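Local coordinates for protein DegQ (PDB 3PV5) that probably degrades misfolded proteins as an HtrA-family serine protease, sequestering its substrates inside large 12-meric assemblies, at residues L370-F375 / V388-A393; D408-A413 / V437-G442. All coordinates share one frame; numbering follows the deposited sequence.

In the fold
Contact 1 (370-375 with 388-393) is a hairpin and contact 2 (408-413 with 437-442) the neighbouring antiparallel pair; both belong to one sheet of the second PDZ domain, their centres about 10 Å apart. Strands 384-393 and 409-413 lie side by side and join them: Val-390 N is 2.6 Å from Asp-408 O and Val-388 O is 2.8 Å from Ile-410 N, both probable hydrogen bonds. Packing follows the same seam, with Ile-409 CD1 3.4 Å from Gln-389 CB. Ser-205, His-96 and Asp-126, probably the catalytic triad, belong to the trypsin-like part of the chain, whereas both contacts lie in this PDZ sheet.

Contact 1: L370-F375 / V388-A393; sequences LALRAF and VQVVGA
Gln-389 meets two flat groups of strand 370-375, the guanidinium of Arg-373 and the ring of Phe-375. Gln-389 OE1 sits over one face of the Arg-373 guanidinium, 3.1 Å above the plane and offset toward the rim; although it is 3.1 Å from Arg-373 NE, the angle is too poor for a hydrogen bond. Guanidinium and amide planes are 67° apart. The Phe-375 ring meets the same amide obliquely, the two planes 51° apart, with Phe-375 CE1 3.8 Å from Gln-389 NE2. Gln-389 can serve both because CG is anti to its backbone N (chi1 178°) and the chain beyond is extended. The methylene CG of Arg-373 also touches Val-391 CG2, the two side chains crossing at about a right angle.

Leu-370, Leu-372 and Val-390 occupy the other face of the sheet. Leu-370 CD2 reaches Ala-393 CB at 3.4 Å, while Leu-372 CD2 lies 3.8 Å from Val-388 CG2; Leu-424 of helix 421-428 packs on Leu-372 and Val-388.

The backbones stay antiparallel throughout, but a classic beta bulge shifts the register by one residue, so that Val-391 and Gly-392 both face Ala-371. Ala-371 O accepts Val-391 N at 2.8 Å and, weakly, Gly-392 N, and Ala-371 N donates to Gly-392 O at 2.7 Å. Gln-377 of a second subunit packs on Ala-371 and Val-391, and Glu-376 of that subunit on Arg-373. Chemically, the hairpin is two-sided: an aliphatic face directed into the domain, and a mixed polar face in which the side-chain amide oxygen of Gln-389 probably favours the arginine charge although no hydrogen bond forms.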
ATOM      1  N   LEU A 370     -23.325  35.559 -29.460  1.00 34.95           N
ATOM      2  CA  LEU A 370     -21.951  35.526 -29.945  1.00 34.02           C
ATOM      3  C   LEU A 370     -21.120  36.763 -29.468  1.00 33.96           C
ATOM      4  O   LEU A 370     -21.635  37.869 -29.378  1.00 34.14           O
ATOM      5  CB  LEU A 370     -21.975  35.460 -31.461  1.00 32.82           C
ATOM      6  CG  LEU A 370     -22.538  34.247 -32.179  1.00 32.37           C
ATOM      7  CD1 LEU A 370     -22.382  34.446 -33.684  1.00 25.85           C
ATOM      8  CD2 LEU A 370     -21.847  32.942 -31.761  1.00 28.69           C
ATOM      9  N   ALA A 371     -19.837  36.584 -29.146  1.00 34.33           N
ATOM     10  CA  ALA A 371     -18.943  37.746 -28.873  1.00 32.85           C
ATOM     11  C   ALA A 371     -18.053  37.871 -30.051  1.00 31.69           C
ATOM     12  O   ALA A 371     -17.451  36.921 -30.466  1.00 31.83           O
ATOM     13  CB  ALA A 371     -18.159  37.569 -27.613  1.00 33.38           C
ATOM     14  N   LEU A 372     -17.998  39.056 -30.617  1.00 32.25           N
ATOM     15  CA  LEU A 372     -17.402  39.273 -31.935  1.00 32.88           C
ATOM     16  C   LEU A 372     -16.389  40.413 -31.880  1.00 34.34           C
ATOM     17  O   LEU A 372     -16.623  41.366 -31.166  1.00 35.39           O
ATOM     18  CB  LEU A 372     -18.551  39.661 -32.880  1.00 33.27           C
ATOM     19  CG  LEU A 372     -19.683  38.615 -33.069  1.00 31.71           C
ATOM     20  CD1 LEU A 372     -20.844  39.223 -33.784  1.00 29.85           C
ATOM     21  CD2 LEU A 372     -19.193  37.378 -33.824  1.00 26.66           C
ATOM     22  N   ARG A 373     -15.277  40.343 -32.603  1.00 35.35           N
ATOM     23  CA  ARG A 373     -14.394  41.509 -32.779  1.00 36.39           C
ATOM     24  C   ARG A 373     -13.859  41.530 -34.167  1.00 35.63           C
ATOM     25  O   ARG A 373     -13.823  40.483 -34.843  1.00 34.93           O
ATOM     26  CB  ARG A 373     -13.213  41.616 -31.768  1.00 37.20           C
ATOM     27  CG  ARG A 373     -12.548  40.313 -31.346  1.00 44.23           C
ATOM     28  CD  ARG A 373     -11.165  40.437 -30.667  1.00 49.45           C
ATOM     29  NE  ARG A 373     -10.138  40.412 -31.705  1.00 56.84           N
ATOM     30  CZ  ARG A 373      -8.829  40.272 -31.498  1.00 63.08           C
ATOM     31  NH1 ARG A 373      -8.333  40.135 -30.251  1.00 64.53           N
ATOM     32  NH2 ARG A 373      -8.010  40.261 -32.559  1.00 63.69           N
ATOM     33  N   ALA A 374     -13.437  42.731 -34.594  1.00 34.86           N
ATOM     34  CA  ALA A 374     -12.785  42.886 -35.899  1.00 34.68           C
ATOM     35  C   ALA A 374     -11.448  42.120 -35.849  1.00 34.56           C
ATOM     36  O   ALA A 374     -10.823  42.029 -34.782  1.00 35.43           O
ATOM     37  CB  ALA A 374     -12.570  44.354 -36.271  1.00 32.89           C
ATOM     38  N   PHE A 375     -11.035  41.581 -36.993  1.00 34.68           N
ATOM     39  CA  PHE A 375      -9.830  40.733 -37.092  1.00 35.44           C
ATOM     40  C   PHE A 375      -9.150  40.986 -38.429  1.00 36.25           C
ATOM     41  O   PHE A 375      -9.772  40.924 -39.459  1.00 34.50           O
ATOM     42  CB  PHE A 375     -10.227  39.239 -36.944  1.00 34.90           C
ATOM     43  CG  PHE A 375      -9.080  38.266 -36.917  1.00 32.98           C
ATOM     44  CD1 PHE A 375      -8.511  37.872 -35.729  1.00 32.62           C
ATOM     45  CD2 PHE A 375      -8.610  37.685 -38.094  1.00 31.87           C
ATOM     46  CE1 PHE A 375      -7.498  36.930 -35.716  1.00 29.95           C
ATOM     47  CE2 PHE A 375      -7.591  36.764 -38.074  1.00 29.41           C
ATOM     48  CZ  PHE A 375      -7.045  36.383 -36.878  1.00 28.30           C
ATOM     49  N   VAL A 388     -14.426  38.785 -38.981  1.00 31.90           N
ATOM     50  CA  VAL A 388     -14.708  38.942 -37.549  1.00 31.69           C
ATOM     51  C   VAL A 388     -14.547  37.660 -36.766  1.00 31.79           C
ATOM     52  O   VAL A 388     -15.120  36.616 -37.094  1.00 31.77           O
ATOM     53  CB  VAL A 388     -16.024  39.680 -37.265  1.00 31.57           C
ATOM     54  CG1 VAL A 388     -16.665  40.190 -38.534  1.00 34.59           C
ATOM     55  CG2 VAL A 388     -16.907  38.907 -36.437  1.00 29.59           C
ATOM     56  N   GLN A 389     -13.742  37.754 -35.720  1.00 31.55           N
ATOM     57  CA  GLN A 389     -13.313  36.602 -34.986  1.00 31.55           C
ATOM     58  C   GLN A 389     -14.398  36.377 -33.997  1.00 31.48           C
ATOM     59  O   GLN A 389     -14.868  37.312 -33.406  1.00 30.79           O
ATOM     60  CB  GLN A 389     -11.951  36.879 -34.321  1.00 32.11           C
ATOM     61  CG  GLN A 389     -11.369  35.767 -33.452  1.00 33.10           C
ATOM     62  CD  GLN A 389     -10.127  36.218 -32.683  1.00 37.84           C
ATOM     63  OE1 GLN A 389     -10.079  37.343 -32.090  1.00 41.13           O
ATOM     64  NE2 GLN A 389      -9.117  35.342 -32.651  1.00 32.64           N
ATOM     65  N   VAL A 390     -14.844  35.137 -33.864  1.00 32.57           N
ATOM     66  CA  VAL A 390     -15.793  34.792 -32.812  1.00 32.40           C
ATOM     67  C   VAL A 390     -14.973  34.523 -31.579  1.00 34.22           C
ATOM     68  O   VAL A 390     -14.137  33.592 -31.547  1.00 33.69           O
ATOM     69  CB  VAL A 390     -16.607  33.546 -33.165  1.00 32.14           C
ATOM     70  CG1 VAL A 390     -17.514  33.193 -31.987  1.00 29.77           C
ATOM     71  CG2 VAL A 390     -17.437  33.800 -34.411  1.00 27.87           C
ATOM     72  N   VAL A 391     -15.177  35.368 -30.583  1.00 36.15           N
ATOM     73  CA  VAL A 391     -14.348  35.345 -29.371  1.00 38.05           C
ATOM     74  C   VAL A 391     -15.056  34.511 -28.348  1.00 39.98           C
ATOM     75  O   VAL A 391     -14.427  33.937 -27.462  1.00 42.10           O
ATOM     76  CB  VAL A 391     -14.222  36.728 -28.741  1.00 37.86           C
ATOM     77  CG1 VAL A 391     -13.543  36.632 -27.347  1.00 38.06           C
ATOM     78  CG2 VAL A 391     -13.491  37.634 -29.635  1.00 37.16           C
ATOM     79  N   GLY A 392     -16.372  34.507 -28.418  1.00 40.36           N
ATOM     80  CA  GLY A 392     -17.141  33.597 -27.619  1.00 41.99           C
ATOM     81  C   GLY A 392     -18.510  33.322 -28.192  1.00 43.01           C
ATOM     82  O   GLY A 392     -19.026  34.061 -29.043  1.00 43.00           O
ATOM     83  N   ALA A 393     -19.099  32.241 -27.726  1.00 44.43           N
ATOM     84  CA  ALA A 393     -20.365  31.797 -28.253  1.00 45.73           C
ATOM     85  C   ALA A 393     -21.116  30.959 -27.215  1.00 46.54           C
ATOM     86  O   ALA A 393     -20.610  29.975 -26.744  1.00 46.89           O
ATOM     87  CB  ALA A 393     -20.110  30.985 -29.535  1.00 45.50           C
TER

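Contact 2: D408-A413 / V437-G442; sequences DIIISA and VQVLRG
Asp-408 faces Arg-441 in a salt bridge made side-on by two nitrogens. Arg-441 NE donates to Asp-408 OD1 at 2.9 Å, nearly straight (169°) and on the syn lone pair, while Arg-441 NH2 donates to Asp-408 OD2 at 3.0 Å. Carboxylate and guanidinium are only 13° from coplanar; a bend at chi3 of Arg-441 (-51°) turns the group back to the acid. Asp-408 OD2 also accepts from Arg-405 N, which helps fix the carboxylate.

Ile-409 and Leu-440 form a hydrogen-bonded pair, Ile-409 N giving to Leu-440 O at 3.1 Å and Leu-440 N to Ile-409 O at 3.0 Å. At Ile-410 the contact is aliphatic: CG2 lies 3.9 Å from Val-437 CG1, and Leu-424 of helix 421-428 covers the same face. Ile-411 N then donates to Gln-438 O at 3.0 Å. Ser-412 N reaches the same Gln-438 O only weakly, but its hydroxyl OG donates to Gln-438 OE1 at 2.9 Å, in the carbonyl plane on a lone pair. This bond, together with Gln-438 N to Ser-412 O, fastens both backbone and amide.

Ile-411 and Ser-412 thus share Gln-438 across a classic beta bulge, within the curled antiparallel sheet, flanked by helix 421-428, of a PDZ domain.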
ATOM      1  N   ASP A 408     -13.184  30.912 -34.380  1.00 35.03           N
ATOM      2  CA  ASP A 408     -13.573  31.017 -35.771  1.00 34.17           C
ATOM      3  C   ASP A 408     -13.501  32.448 -36.258  1.00 33.26           C
ATOM      4  O   ASP A 408     -13.955  33.391 -35.576  1.00 33.16           O
ATOM      5  CB  ASP A 408     -15.003  30.513 -35.962  1.00 34.22           C
ATOM      6  CG  ASP A 408     -15.092  28.981 -35.966  1.00 36.35           C
ATOM      7  OD1 ASP A 408     -14.053  28.325 -36.068  1.00 38.80           O
ATOM      8  OD2 ASP A 408     -16.200  28.419 -35.853  1.00 42.98           O
ATOM      9  N   ILE A 409     -12.979  32.593 -37.465  1.00 32.27           N
ATOM     10  CA  ILE A 409     -13.033  33.829 -38.183  1.00 31.77           C
ATOM     11  C   ILE A 409     -14.162  33.826 -39.216  1.00 31.22           C
ATOM     12  O   ILE A 409     -14.105  33.090 -40.189  1.00 32.70           O
ATOM     13  CB  ILE A 409     -11.702  34.103 -38.903  1.00 31.47           C
ATOM     14  CG1 ILE A 409     -10.486  33.946 -37.954  1.00 32.90           C
ATOM     15  CG2 ILE A 409     -11.668  35.585 -39.368  1.00 32.00           C
ATOM     16  CD1 ILE A 409     -10.598  34.894 -36.764  1.00 29.16           C
ATOM     17  N   ILE A 410     -15.148  34.689 -39.066  1.00 29.63           N
ATOM     18  CA  ILE A 410     -16.155  34.811 -40.095  1.00 28.98           C
ATOM     19  C   ILE A 410     -15.636  35.738 -41.173  1.00 31.15           C
ATOM     20  O   ILE A 410     -15.427  36.903 -40.884  1.00 30.05           O
ATOM     21  CB  ILE A 410     -17.434  35.372 -39.560  1.00 27.93           C
ATOM     22  CG1 ILE A 410     -17.981  34.458 -38.510  1.00 25.53           C
ATOM     23  CG2 ILE A 410     -18.487  35.592 -40.694  1.00 26.41           C
ATOM     24  CD1 ILE A 410     -19.227  34.971 -37.851  1.00 25.75           C
ATOM     25  N   ILE A 411     -15.411  35.213 -42.396  1.00 33.43           N
ATOM     26  CA  ILE A 411     -14.826  35.997 -43.515  1.00 35.19           C
ATOM     27  C   ILE A 411     -15.869  36.315 -44.596  1.00 36.68           C
ATOM     28  O   ILE A 411     -15.703  37.246 -45.390  1.00 37.37           O
ATOM     29  CB  ILE A 411     -13.576  35.309 -44.177  1.00 36.24           C
ATOM     30  CG1 ILE A 411     -13.988  34.097 -45.031  1.00 39.89           C
ATOM     31  CG2 ILE A 411     -12.530  34.872 -43.115  1.00 33.97           C
ATOM     32  CD1 ILE A 411     -12.750  33.292 -45.741  1.00 40.42           C
ATOM     33  N   SER A 412     -16.985  35.609 -44.619  1.00 37.00           N
ATOM     34  CA  SER A 412     -18.069  36.140 -45.389  1.00 37.38           C
ATOM     35  C   SER A 412     -19.426  35.755 -44.841  1.00 37.72           C
ATOM     36  O   SER A 412     -19.552  34.794 -44.137  1.00 37.34           O
ATOM     37  CB  SER A 412     -17.932  35.780 -46.889  1.00 37.27           C
ATOM     38  OG  SER A 412     -18.125  34.435 -47.101  1.00 34.84           O
ATOM     39  N   ALA A 413     -20.426  36.548 -45.194  1.00 38.80           N
ATOM     40  CA  ALA A 413     -21.812  36.291 -44.829  1.00 40.49           C
ATOM     41  C   ALA A 413     -22.694  36.493 -46.077  1.00 42.16           C
ATOM     42  O   ALA A 413     -22.574  37.549 -46.746  1.00 41.70           O
ATOM     43  CB  ALA A 413     -22.217  37.236 -43.726  1.00 39.88           C
ATOM     44  N   VAL A 437     -22.579  31.510 -43.792  1.00 41.46           N
ATOM     45  CA  VAL A 437     -21.392  32.074 -43.135  1.00 40.97           C
ATOM     46  C   VAL A 437     -20.221  31.204 -43.559  1.00 39.84           C
ATOM     47  O   VAL A 437     -20.345  29.981 -43.540  1.00 39.14           O
ATOM     48  CB  VAL A 437     -21.578  32.064 -41.596  1.00 40.58           C
ATOM     49  CG1 VAL A 437     -20.294  32.139 -40.907  1.00 41.54           C
ATOM     50  CG2 VAL A 437     -22.431  33.225 -41.152  1.00 40.12           C
ATOM     51  N   GLN A 438     -19.137  31.827 -44.002  1.00 39.04           N
ATOM     52  CA  GLN A 438     -17.907  31.115 -44.329  1.00 40.25           C
ATOM     53  C   GLN A 438     -16.928  31.430 -43.213  1.00 40.62           C
ATOM     54  O   GLN A 438     -16.725  32.598 -42.897  1.00 39.53           O
ATOM     55  CB  GLN A 438     -17.387  31.573 -45.679  1.00 40.49           C
ATOM     56  CG  GLN A 438     -16.164  30.920 -46.169  1.00 42.90           C
ATOM     57  CD  GLN A 438     -15.603  31.577 -47.451  1.00 47.51           C
ATOM     58  OE1 GLN A 438     -16.156  32.563 -47.970  1.00 51.06           O
ATOM     59  NE2 GLN A 438     -14.526  31.005 -47.982  1.00 46.11           N
ATOM     60  N   VAL A 439     -16.381  30.388 -42.574  1.00 41.82           N
ATOM     61  CA  VAL A 439     -15.436  30.563 -41.481  1.00 42.41           C
ATOM     62  C   VAL A 439     -14.104  29.892 -41.745  1.00 43.58           C
ATOM     63  O   VAL A 439     -14.084  28.795 -42.308  1.00 44.12           O
ATOM     64  CB  VAL A 439     -15.971  30.018 -40.196  1.00 42.73           C
ATOM     65  CG1 VAL A 439     -17.368  30.597 -39.950  1.00 42.83           C
ATOM     66  CG2 VAL A 439     -15.958  28.504 -40.177  1.00 41.83           C
ATOM     67  N   LEU A 440     -13.001  30.569 -41.379  1.00 43.27           N
ATOM     68  CA  LEU A 440     -11.685  29.934 -41.263  1.00 43.21           C
ATOM     69  C   LEU A 440     -11.563  29.405 -39.846  1.00 42.89           C
ATOM     70  O   LEU A 440     -11.931  30.077 -38.909  1.00 41.14           O
ATOM     71  CB  LEU A 440     -10.540  30.905 -41.554  1.00 43.48           C
ATOM     72  CG  LEU A 440     -10.441  31.430 -42.999  1.00 46.34           C
ATOM     73  CD1 LEU A 440     -11.706  32.084 -43.374  1.00 50.57           C
ATOM     74  CD2 LEU A 440      -9.295  32.429 -43.209  1.00 48.48           C
ATOM     75  N   ARG A 441     -11.104  28.164 -39.708  1.00 44.42           N
ATOM     76  CA  ARG A 441     -10.840  27.559 -38.392  1.00 45.98           C
ATOM     77  C   ARG A 441      -9.475  26.957 -38.445  1.00 46.21           C
ATOM     78  O   ARG A 441      -9.230  26.010 -39.189  1.00 46.63           O
ATOM     79  CB  ARG A 441     -11.841  26.473 -38.066  1.00 46.23           C
ATOM     80  CG  ARG A 441     -11.604  25.831 -36.692  1.00 49.87           C
ATOM     81  CD  ARG A 441     -12.762  24.849 -36.328  1.00 53.80           C
ATOM     82  NE  ARG A 441     -14.075  25.484 -36.488  1.00 55.97           N
ATOM     83  CZ  ARG A 441     -15.238  24.857 -36.657  1.00 57.51           C
ATOM     84  NH1 ARG A 441     -15.289  23.525 -36.679  1.00 58.75           N
ATOM     85  NH2 ARG A 441     -16.363  25.578 -36.789  1.00 56.12           N
ATOM     86  N   GLY A 442      -8.564  27.527 -37.680  1.00 46.85           N
ATOM     87  CA  GLY A 442      -7.144  27.211 -37.866  1.00 47.11           C
ATOM     88  C   GLY A 442      -6.714  27.181 -39.329  1.00 47.09           C
ATOM     89  O   GLY A 442      -6.749  28.208 -40.026  1.00 47.31           O
TER